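Local atomic coordinates of amidohydrolase 3 domain-containing protein (Pyrococcus horikoshii, PDB entry 3IGH), a protein that is of unknown function but probably hydrolyses carbon-nitrogen bonds other than peptide bonds, as a member of the amidohydrolase family. Residues 361-366 and 409-414; 369-374 and 423-428; 416-421 and 430-435. All blocks are in the same frame, centred on the assembly; numbering follows the deposited sequence. Where two conformers were deposited one is given.

Contact 1 of 3, residues 361-366 and 409-414. With SO4 (sulfate ion), chain E.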
loop_
_atom_site.group_PDB
_atom_site.type_symbol
_atom_site.label_atom_id
_atom_site.label_comp_id
_atom_site.label_asym_id
_atom_site.label_seq_id
_atom_site.Cartn_x
_atom_site.Cartn_y
_atom_site.Cartn_z
ATOM N N GLN A 361 21.842 14.848 -12.170
ATOM C CA GLN A 361 21.062 16.050 -12.459
ATOM C C GLN A 361 21.814 16.960 -13.438
ATOM O O GLN A 361 22.520 17.872 -13.012
ATOM C CB GLN A 361 20.749 16.810 -11.164
ATOM C CG GLN A 361 19.870 16.079 -10.135
ATOM C CD GLN A 361 20.638 15.043 -9.338
ATOM O OE1 GLN A 361 21.799 15.253 -8.988
ATOM N NE2 GLN A 361 20.003 13.904 -9.072
ATOM N N PRO A 362 21.700 16.686 -14.750
ATOM C CA PRO A 362 22.461 17.437 -15.769
ATOM C C PRO A 362 22.339 18.964 -15.756
ATOM O O PRO A 362 23.307 19.639 -16.093
ATOM C CB PRO A 362 21.962 16.842 -17.091
ATOM C CG PRO A 362 21.575 15.431 -16.714
ATOM C CD PRO A 362 20.927 15.586 -15.360
ATOM N N HIS A 363 21.199 19.511 -15.337
ATOM C CA HIS A 363 21.057 20.967 -15.279
ATOM C C HIS A 363 21.969 21.666 -14.254
ATOM O O HIS A 363 22.172 22.880 -14.336
ATOM C CB HIS A 363 19.592 21.403 -15.147
ATOM C CG HIS A 363 19.342 22.798 -15.631
ATOM N ND1 HIS A 363 19.374 23.889 -14.793
ATOM C CD2 HIS A 363 19.100 23.284 -16.872
ATOM C CE1 HIS A 363 19.138 24.987 -15.490
ATOM N NE2 HIS A 363 18.972 24.646 -16.754
ATOM N N PHE A 364 22.541 20.901 -13.314
ATOM C CA PHE A 364 23.577 21.425 -12.407
ATOM C C PHE A 364 24.806 21.971 -13.153
ATOM O O PHE A 364 25.465 22.871 -12.654
ATOM C CB PHE A 364 24.038 20.367 -11.390
ATOM C CG PHE A 364 23.153 20.246 -10.160
ATOM C CD1 PHE A 364 21.819 19.867 -10.262
ATOM C CD2 PHE A 364 23.674 20.492 -8.891
ATOM C CE1 PHE A 364 21.012 19.734 -9.111
ATOM C CE2 PHE A 364 22.878 20.373 -7.750
ATOM C CZ PHE A 364 21.545 19.990 -7.864
ATOM N N ILE A 365 25.124 21.408 -14.322
ATOM C CA ILE A 365 26.167 21.957 -15.209
ATOM C C ILE A 365 25.934 23.454 -15.476
ATOM O O ILE A 365 26.867 24.262 -15.413
ATOM C CB ILE A 365 26.221 21.194 -16.560
ATOM C CG1 ILE A 365 26.750 19.770 -16.354
ATOM C CG2 ILE A 365 27.082 21.934 -17.607
ATOM C CD1 ILE A 365 26.458 18.860 -17.510
ATOM N N ILE A 366 24.672 23.805 -15.714
ATOM C CA ILE A 366 24.298 25.180 -16.019
ATOM C C ILE A 366 24.292 26.082 -14.791
ATOM O O ILE A 366 24.828 27.199 -14.843
ATOM C CB ILE A 366 22.955 25.226 -16.793
ATOM C CG1 ILE A 366 23.211 24.831 -18.245
ATOM C CG2 ILE A 366 22.294 26.611 -16.727
ATOM C CD1 ILE A 366 22.035 24.218 -18.908
ATOM N N TRP A 409 13.013 19.321 -20.817
ATOM C CA TRP A 409 13.751 19.672 -22.016
ATOM C C TRP A 409 14.987 20.512 -21.724
ATOM O O TRP A 409 15.992 20.387 -22.425
ATOM C CB TRP A 409 12.833 20.336 -23.053
ATOM C CG TRP A 409 11.840 19.359 -23.596
ATOM C CD1 TRP A 409 10.497 19.357 -23.381
ATOM C CD2 TRP A 409 12.120 18.202 -24.403
ATOM N NE1 TRP A 409 9.918 18.293 -24.025
ATOM C CE2 TRP A 409 10.889 17.564 -24.653
ATOM C CE3 TRP A 409 13.292 17.647 -24.938
ATOM C CZ2 TRP A 409 10.788 16.398 -25.421
ATOM C CZ3 TRP A 409 13.192 16.496 -25.707
ATOM C CH2 TRP A 409 11.945 15.882 -25.939
ATOM N N LEU A 410 14.923 21.331 -20.673
ATOM C CA LEU A 410 16.099 22.067 -20.199
ATOM C C LEU A 410 17.192 21.138 -19.666
ATOM O O LEU A 410 18.376 21.420 -19.820
ATOM C CB LEU A 410 15.716 23.105 -19.138
ATOM C CG LEU A 410 14.767 24.240 -19.533
ATOM C CD1 LEU A 410 14.557 25.182 -18.352
ATOM C CD2 LEU A 410 15.292 25.006 -20.755
ATOM N N THR A 411 16.788 20.018 -19.063
ATOM C CA THR A 411 17.739 19.044 -18.538
ATOM C C THR A 411 18.298 18.163 -19.651
ATOM O O THR A 411 19.485 17.821 -19.633
ATOM C CB THR A 411 17.113 18.236 -17.356
ATOM O OG1 THR A 411 17.115 19.064 -16.184
ATOM C CG2 THR A 411 17.871 16.938 -17.061
ATOM N N VAL A 412 17.453 17.825 -20.630
ATOM C CA VAL A 412 17.910 17.132 -21.840
ATOM C C VAL A 412 18.979 17.976 -22.545
ATOM O O VAL A 412 20.050 17.474 -22.891
ATOM C CB VAL A 412 16.743 16.814 -22.812
ATOM C CG1 VAL A 412 17.264 16.278 -24.168
ATOM C CG2 VAL A 412 15.791 15.788 -22.190
ATOM N N ASP A 413 18.699 19.268 -22.703
ATOM C CA ASP A 413 19.642 20.173 -23.359
ATOM C C ASP A 413 20.991 20.231 -22.638
ATOM O O ASP A 413 22.046 20.233 -23.280
ATOM C CB ASP A 413 19.053 21.569 -23.486
ATOM C CG ASP A 413 19.802 22.416 -24.510
ATOM O OD1 ASP A 413 20.012 21.939 -25.642
ATOM O OD2 ASP A 413 20.184 23.553 -24.188
ATOM N N ALA A 414 20.937 20.254 -21.306
ATOM C CA ALA A 414 22.125 20.272 -20.460
ATOM C C ALA A 414 22.996 19.037 -20.660
ATOM O O ALA A 414 24.214 19.144 -20.734
ATOM C CB ALA A 414 21.722 20.422 -19.003
HETATM S S SO4 E . 18.608 27.287 -19.222
HETATM O O1 SO4 E . 17.501 27.970 -19.883
HETATM O O2 SO4 E . 19.859 27.601 -19.909
HETATM O O3 SO4 E . 18.674 27.702 -17.825
HETATM O O4 SO4 E . 18.398 25.845 -19.284
HETATM O O HOH W 1 18.825 18.447 -14.112
#

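Contact 2 of 3, residues 369-374 and 423-428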
loop_
_atom_site.group_PDB
_atom_site.type_symbol
_atom_site.label_atom_id
_atom_site.label_comp_id
_atom_site.label_asym_id
_atom_site.label_seq_id
_atom_site.Cartn_x
_atom_site.Cartn_y
_atom_site.Cartn_z
ATOM N N TRP A 369 28.006 27.444 -11.861
ATOM C CA TRP A 369 29.055 28.121 -12.636
ATOM C C TRP A 369 30.420 28.112 -11.952
ATOM O O TRP A 369 31.450 28.176 -12.625
ATOM C CB TRP A 369 28.641 29.552 -12.998
ATOM C CG TRP A 369 28.247 30.426 -11.815
ATOM C CD1 TRP A 369 26.980 30.668 -11.356
ATOM C CD2 TRP A 369 29.134 31.155 -10.952
ATOM N NE1 TRP A 369 27.027 31.516 -10.267
ATOM C CE2 TRP A 369 28.334 31.838 -10.010
ATOM C CE3 TRP A 369 30.525 31.321 -10.906
ATOM C CZ2 TRP A 369 28.881 32.646 -9.014
ATOM C CZ3 TRP A 369 31.067 32.128 -9.917
ATOM C CH2 TRP A 369 30.247 32.777 -8.983
ATOM N N TRP A 370 30.416 27.992 -10.624
ATOM C CA TRP A 370 31.626 28.105 -9.791
ATOM C C TRP A 370 32.381 26.788 -9.616
ATOM O O TRP A 370 33.344 26.724 -8.853
ATOM C CB TRP A 370 31.240 28.655 -8.407
ATOM C CG TRP A 370 29.860 28.230 -8.009
ATOM C CD1 TRP A 370 28.732 29.008 -7.980
ATOM C CD2 TRP A 370 29.447 26.910 -7.632
ATOM N NE1 TRP A 370 27.645 28.254 -7.600
ATOM C CE2 TRP A 370 28.056 26.965 -7.379
ATOM C CE3 TRP A 370 30.116 25.688 -7.474
ATOM C CZ2 TRP A 370 27.328 25.846 -6.980
ATOM C CZ3 TRP A 370 29.389 24.580 -7.090
ATOM C CH2 TRP A 370 28.013 24.667 -6.844
ATOM N N ILE A 371 31.942 25.742 -10.311
ATOM C CA ILE A 371 32.427 24.392 -10.032
ATOM C C ILE A 371 33.929 24.185 -10.251
ATOM O O ILE A 371 34.593 23.544 -9.434
ATOM C CB ILE A 371 31.548 23.284 -10.698
ATOM C CG1 ILE A 371 31.776 21.941 -9.995
ATOM C CG2 ILE A 371 31.803 23.166 -12.211
ATOM C CD1 ILE A 371 30.605 21.016 -10.074
ATOM N N VAL A 372 34.472 24.772 -11.316
ATOM C CA VAL A 372 35.901 24.623 -11.608
ATOM C C VAL A 372 36.757 25.372 -10.575
ATOM O O VAL A 372 37.873 24.957 -10.280
ATOM C CB VAL A 372 36.264 25.031 -13.066
ATOM C CG1 VAL A 372 37.731 24.754 -13.371
ATOM C CG2 VAL A 372 35.374 24.313 -14.083
ATOM N N GLU A 373 36.224 26.449 -9.994
ATOM C CA GLU A 373 36.917 27.116 -8.885
ATOM C C GLU A 373 36.972 26.233 -7.631
ATOM O O GLU A 373 37.995 26.191 -6.945
ATOM C CB GLU A 373 36.284 28.464 -8.544
ATOM C CG GLU A 373 36.690 29.589 -9.491
ATOM C CD GLU A 373 36.034 29.441 -10.840
ATOM O OE1 GLU A 373 36.767 29.316 -11.844
ATOM O OE2 GLU A 373 34.785 29.404 -10.879
ATOM N N ARG A 374 35.872 25.534 -7.343
ATOM C CA ARG A 374 35.823 24.607 -6.197
ATOM C C ARG A 374 36.822 23.451 -6.296
ATOM O O ARG A 374 37.515 23.140 -5.319
ATOM C CB ARG A 374 34.417 24.026 -6.013
ATOM C CG ARG A 374 33.326 25.037 -5.676
ATOM C CD ARG A 374 33.543 25.732 -4.334
ATOM N NE ARG A 374 32.381 26.553 -3.973
ATOM C CZ ARG A 374 32.171 27.797 -4.406
ATOM N NH1 ARG A 374 31.082 28.453 -4.031
ATOM N NH2 ARG A 374 33.048 28.389 -5.218
ATOM N N VAL A 423 28.654 28.281 -19.675
ATOM C CA VAL A 423 29.556 28.038 -18.554
ATOM C C VAL A 423 30.893 27.502 -19.045
ATOM O O VAL A 423 30.961 26.840 -20.086
ATOM C CB VAL A 423 28.962 27.025 -17.507
ATOM C CG1 VAL A 423 27.827 27.652 -16.675
ATOM C CG2 VAL A 423 28.515 25.735 -18.175
ATOM N N LYS A 424 31.940 27.776 -18.266
ATOM C CA LYS A 424 33.306 27.298 -18.525
ATOM C C LYS A 424 33.404 25.778 -18.711
ATOM O O LYS A 424 34.201 25.297 -19.520
ATOM C CB LYS A 424 34.232 27.747 -17.381
ATOM C CG LYS A 424 35.726 27.510 -17.603
ATOM C CD LYS A 424 36.264 28.388 -18.724
ATOM C CE LYS A 424 37.776 28.330 -18.790
ATOM N NZ LYS A 424 38.301 29.125 -19.938
ATOM N N LEU A 425 32.569 25.035 -17.982
ATOM C CA LEU A 425 32.628 23.569 -17.956
ATOM C C LEU A 425 32.537 22.901 -19.330
ATOM O O LEU A 425 33.175 21.872 -19.553
ATOM C CB LEU A 425 31.532 23.005 -17.028
ATOM C CG LEU A 425 31.744 21.570 -16.547
ATOM C CD1 LEU A 425 33.012 21.472 -15.708
ATOM C CD2 LEU A 425 30.525 21.052 -15.786
ATOM N N TYR A 426 31.758 23.485 -20.244
ATOM C CA TYR A 426 31.620 22.912 -21.584
ATOM C C TYR A 426 32.962 22.665 -22.272
ATOM O O TYR A 426 33.261 21.529 -22.654
ATOM C CB TYR A 426 30.729 23.754 -22.514
ATOM C CG TYR A 426 30.764 23.194 -23.923
ATOM C CD1 TYR A 426 31.470 23.849 -24.945
ATOM C CD2 TYR A 426 30.160 21.971 -24.218
ATOM C CE1 TYR A 426 31.544 23.310 -26.226
ATOM C CE2 TYR A 426 30.226 21.426 -25.501
ATOM C CZ TYR A 426 30.920 22.104 -26.497
ATOM O OH TYR A 426 30.985 21.575 -27.762
ATOM N N GLU A 427 33.761 23.725 -22.427
ATOM C CA GLU A 427 35.039 23.635 -23.142
ATOM C C GLU A 427 35.984 22.628 -22.494
ATOM O O GLU A 427 36.791 22.006 -23.172
ATOM C CB GLU A 427 35.705 25.018 -23.282
ATOM C CG GLU A 427 36.378 25.577 -22.021
ATOM C CD GLU A 427 37.898 25.391 -21.991
ATOM O OE1 GLU A 427 38.557 26.078 -21.183
ATOM O OE2 GLU A 427 38.441 24.572 -22.766
ATOM N N LEU A 428 35.865 22.470 -21.178
ATOM C CA LEU A 428 36.752 21.592 -20.431
ATOM C C LEU A 428 36.318 20.134 -20.446
ATOM O O LEU A 428 37.142 19.249 -20.236
ATOM C CB LEU A 428 36.878 22.088 -18.991
ATOM C CG LEU A 428 37.564 23.442 -18.798
ATOM C CD1 LEU A 428 37.371 23.944 -17.378
ATOM C CD2 LEU A 428 39.043 23.333 -19.147
HETATM O O HOH W 2 31.381 26.005 -15.311
HETATM O O HOH W 3 31.499 28.984 -15.694
#

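Contact 3 of 3, residues 416-421 and 430-435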
loop_
_atom_site.group_PDB
_atom_site.type_symbol
_atom_site.label_atom_id
_atom_site.label_comp_id
_atom_site.label_asym_id
_atom_site.label_seq_id
_atom_site.Cartn_x
_atom_site.Cartn_y
_atom_site.Cartn_z
ATOM N N VAL A 416 22.967 17.043 -23.362
ATOM C CA VAL A 416 23.386 16.966 -24.759
ATOM C C VAL A 416 24.440 18.034 -25.075
ATOM O O VAL A 416 25.457 17.734 -25.691
ATOM C CB VAL A 416 22.164 17.026 -25.737
ATOM C CG1 VAL A 416 22.616 17.099 -27.216
ATOM C CG2 VAL A 416 21.262 15.805 -25.538
ATOM N N ASN A 417 24.212 19.260 -24.606
ATOM C CA ASN A 417 25.063 20.397 -24.971
ATOM C C ASN A 417 26.014 20.921 -23.904
ATOM O O ASN A 417 26.834 21.806 -24.182
ATOM C CB ASN A 417 24.199 21.529 -25.536
ATOM C CG ASN A 417 23.499 21.121 -26.809
ATOM O OD1 ASN A 417 24.122 20.576 -27.713
ATOM N ND2 ASN A 417 22.202 21.362 -26.881
ATOM N N ARG A 418 25.886 20.386 -22.689
ATOM C CA ARG A 418 26.816 20.644 -21.575
ATOM C C ARG A 418 27.168 22.100 -21.273
ATOM O O ARG A 418 28.278 22.387 -20.854
ATOM C CB ARG A 418 28.094 19.801 -21.714
ATOM C CG ARG A 418 27.925 18.377 -21.234
ATOM C CD ARG A 418 29.244 17.624 -21.150
ATOM N NE ARG A 418 29.982 17.818 -19.896
ATOM C CZ ARG A 418 29.730 17.166 -18.758
ATOM N NH1 ARG A 418 28.720 16.306 -18.681
ATOM N NH2 ARG A 418 30.476 17.392 -17.684
ATOM N N GLY A 419 26.214 23.004 -21.454
ATOM C CA GLY A 419 26.426 24.410 -21.133
ATOM C C GLY A 419 27.245 25.181 -22.153
ATOM O O GLY A 419 27.829 26.213 -21.813
ATOM N N LYS A 420 27.313 24.669 -23.382
ATOM C CA LYS A 420 27.983 25.376 -24.489
ATOM C C LYS A 420 27.471 26.814 -24.570
ATOM O O LYS A 420 26.261 27.038 -24.643
ATOM C CB LYS A 420 27.753 24.647 -25.815
ATOM C CG LYS A 420 28.495 25.253 -27.013
ATOM C CD LYS A 420 28.559 24.284 -28.199
ATOM C CE LYS A 420 27.274 24.279 -29.018
ATOM N NZ LYS A 420 27.401 23.433 -30.244
ATOM N N GLY A 421 28.396 27.770 -24.485
ATOM C CA GLY A 421 28.066 29.191 -24.540
ATOM C C GLY A 421 27.442 29.747 -23.280
ATOM O O GLY A 421 26.855 30.834 -23.305
ATOM N N LYS A 430 33.856 18.718 -22.892
ATOM C CA LYS A 430 33.162 18.464 -24.174
ATOM C C LYS A 430 32.817 17.004 -24.433
ATOM O O LYS A 430 31.700 16.687 -24.838
ATOM C CB LYS A 430 34.029 18.942 -25.353
ATOM C CG LYS A 430 34.008 20.421 -25.644
ATOM C CD LYS A 430 34.291 20.688 -27.120
ATOM C CE LYS A 430 35.778 20.709 -27.439
ATOM N NZ LYS A 430 36.347 22.068 -27.230
ATOM N N ASP A 431 33.782 16.122 -24.183
ATOM C CA ASP A 431 33.681 14.705 -24.533
ATOM C C ASP A 431 32.644 13.920 -23.710
ATOM O O ASP A 431 32.357 12.762 -24.010
ATOM C CB ASP A 431 35.063 14.041 -24.433
ATOM C CG ASP A 431 35.503 13.785 -22.988
ATOM O OD1 ASP A 431 36.008 12.679 -22.717
ATOM O OD2 ASP A 431 35.353 14.678 -22.125
ATOM N N GLN A 432 32.078 14.560 -22.688
ATOM C CA GLN A 432 31.077 13.917 -21.837
ATOM C C GLN A 432 29.644 14.167 -22.306
ATOM O O GLN A 432 28.694 13.662 -21.697
ATOM C CB GLN A 432 31.252 14.353 -20.382
ATOM C CG GLN A 432 32.525 13.820 -19.728
ATOM C CD GLN A 432 32.600 12.310 -19.775
ATOM O OE1 GLN A 432 31.731 11.621 -19.251
ATOM N NE2 GLN A 432 33.630 11.789 -20.420
ATOM N N ALA A 433 29.499 14.947 -23.378
ATOM C CA ALA A 433 28.195 15.240 -23.982
ATOM C C ALA A 433 27.514 13.958 -24.446
ATOM O O ALA A 433 28.171 13.056 -24.964
ATOM C CB ALA A 433 28.362 16.199 -25.151
ATOM N N LEU A 434 26.205 13.866 -24.225
ATOM C CA LEU A 434 25.432 12.708 -24.674
ATOM C C LEU A 434 24.682 13.081 -25.940
ATOM O O LEU A 434 24.425 14.257 -26.180
ATOM C CB LEU A 434 24.427 12.262 -23.601
ATOM C CG LEU A 434 24.928 11.864 -22.208
ATOM C CD1 LEU A 434 23.795 11.234 -21.417
ATOM C CD2 LEU A 434 26.088 10.902 -22.301
ATOM N N ASP A 435 24.320 12.095 -26.751
ATOM C CA ASP A 435 23.414 12.384 -27.856
ATOM C C ASP A 435 21.969 12.367 -27.348
ATOM O O ASP A 435 21.703 11.876 -26.244
ATOM C CB ASP A 435 23.639 11.454 -29.059
ATOM C CG ASP A 435 23.515 9.980 -28.716
ATOM O OD1 ASP A 435 22.642 9.594 -27.908
ATOM O OD2 ASP A 435 24.297 9.189 -29.284
HETATM O O HOH W 4 26.031 15.903 -28.047
HETATM O O HOH W 5 26.666 15.311 -20.551
#

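Contact 1 of 3, residues 361-366 and 409-414
T411 OG1 accepts a hydrogen bond of 2.8 Å from a water, and the same water takes the backbone N-H of H363 at 2.9 Å from N to water oxygen. It ties the turn Q361 to F364 to the helix beside it. The H363 side chain then passes L410: CG is anti to the backbone N (chi1 -157°), which brings the CD2 edge of the ring to L410 O, 3.6 Å from CD2 and close to the ring plane. Beyond it NE2 points out to a sulfate, probably from the crystallisation liquor, with a fairly straight bond of 2.9 Å to its O4 (158° at the hydrogen) and a weak one to O3. K422 holds the same ion, and L410 CD2 comes to 3.5 Å from sulfate O4. On the other side of the ring ND1 is hydrogen-bonded to E404, the protein's own hold; in this crystal both nitrogens have partners, which probably fixes the ring's rotation. T411 CG2 meets P362 CD at 3.7 Å, and I366, whose CB lies over one face of the imidazole, sets CD1 3.8 Å from A414 CB. The same A414 methyl lies 3.4 Å from P362 O, so the helix rests directly on the turn backbone. This is the loop following strand 357-360 resting on helix 408-417, the strand-end loop and outer helix of an amidohydrolase TIM barrel.

Contact 2 of 3, residues 369-374 and 423-428
V372 and L428 reach toward each other tip to tip, V372 CG2 lying 3.9 Å from L428 CD1, and this meeting belongs to the close side of the contact. The same methyl, V372 CG2, also lies 4.0 Å from L425 CD1, so it sits between two leucines one helical turn apart. L425 is the inner of the two. Its CG is anti to the backbone N (chi1 -161°), which carries CD1 across to the first helix, where I371 CG2 waits at 4.1 Å. I371 and L425 are both buried: I371 also rests on L269 and Y384, and L425 on I365 of helix 364-367. What is joined here are two short helices of the barrel's outer loops. Helix 371-375 lies in the connection that follows strand 357-360, and helix 425-429 lies between the longer helices 408-417 and 436-450 in the chain. Toward the start of both segments the fit slackens. Of the W369 side chain, CB does the touching, 4.2 Å from V423 CG1; the indole turns away, and W370 CD1 sits over the centre of one face of it. Water fills in where side chains do not meet. W369 O receives a hydrogen bond from one water at 3.2 Å, and that water accepts the N-H of K424, 2.9 Å from N to oxygen. A second water accepts the N-H of L425 at 3.1 Å and gives W369 O only a weak bond. One carbonyl thus serves two successive backbone N-H groups through solvent. The long chain of K424 leads off from this wet side.

Contact 3 of 3, residues 416-421 and 430-435
R418 lays its side chain over A433 and Q432 from the type I' beta turn N417 to K420, which brings helix 408-417 to its end. With positive phi at R418, its CB is directed toward 430-435, and the atoms beyond it follow that backbone. CG passes A433 CA at 4.2 Å, and CD comes down on A433 N at 3.5 Å. The chain then bends at chi3 (85°), swinging the guanidinium alongside Q432, so that Q432 CB lies over one face of it, 3.6 Å from R418 CZ. The guanidinium and the glutamine amide stand nearly at right angles, 85° apart, and the amide goes its own way, OE1 taking the N-H of D388. At the rim NE is hydrogen-bonded to T429 OG1 and NH1 to Y384 O. NH1 also gives a hydrogen bond of 3.0 Å to a water lying in the guanidinium plane, and that water in turn donates to Q432 O. A leucine here would probably leave Y384 O and T429 OG1 without their charged partner and let the bridging water drift. Nearer the helix, A433 CB presses on V416 O at 3.3 Å. A second water donates to both V416 O and L434 O, 3.0 Å from each. Beside it, V416 CA points its hydrogen at L434 O, 3.2 Å from carbon to oxygen and 154° at the hydrogen.

The three contacts form one cluster on the same side of the chain's centre, their own centres 10 to 14 Å apart. Contacts 1 and 3 share helix 408-417 and follow in series along the chain, contact 1 closing before contact 3 opens. Contact 2 crosses both: its segments alternate with theirs, because helix 371-375 comes soon after helix 364-367, and helix 425-429 lies between the two segments of contact 3. I365 is the residue the three share, packing on V423 and L425 of contact 2 and on R418 of contact 3, while Y426 packs on the turn 417-420. The cluster thus knits two strand-end excursions of the barrel together.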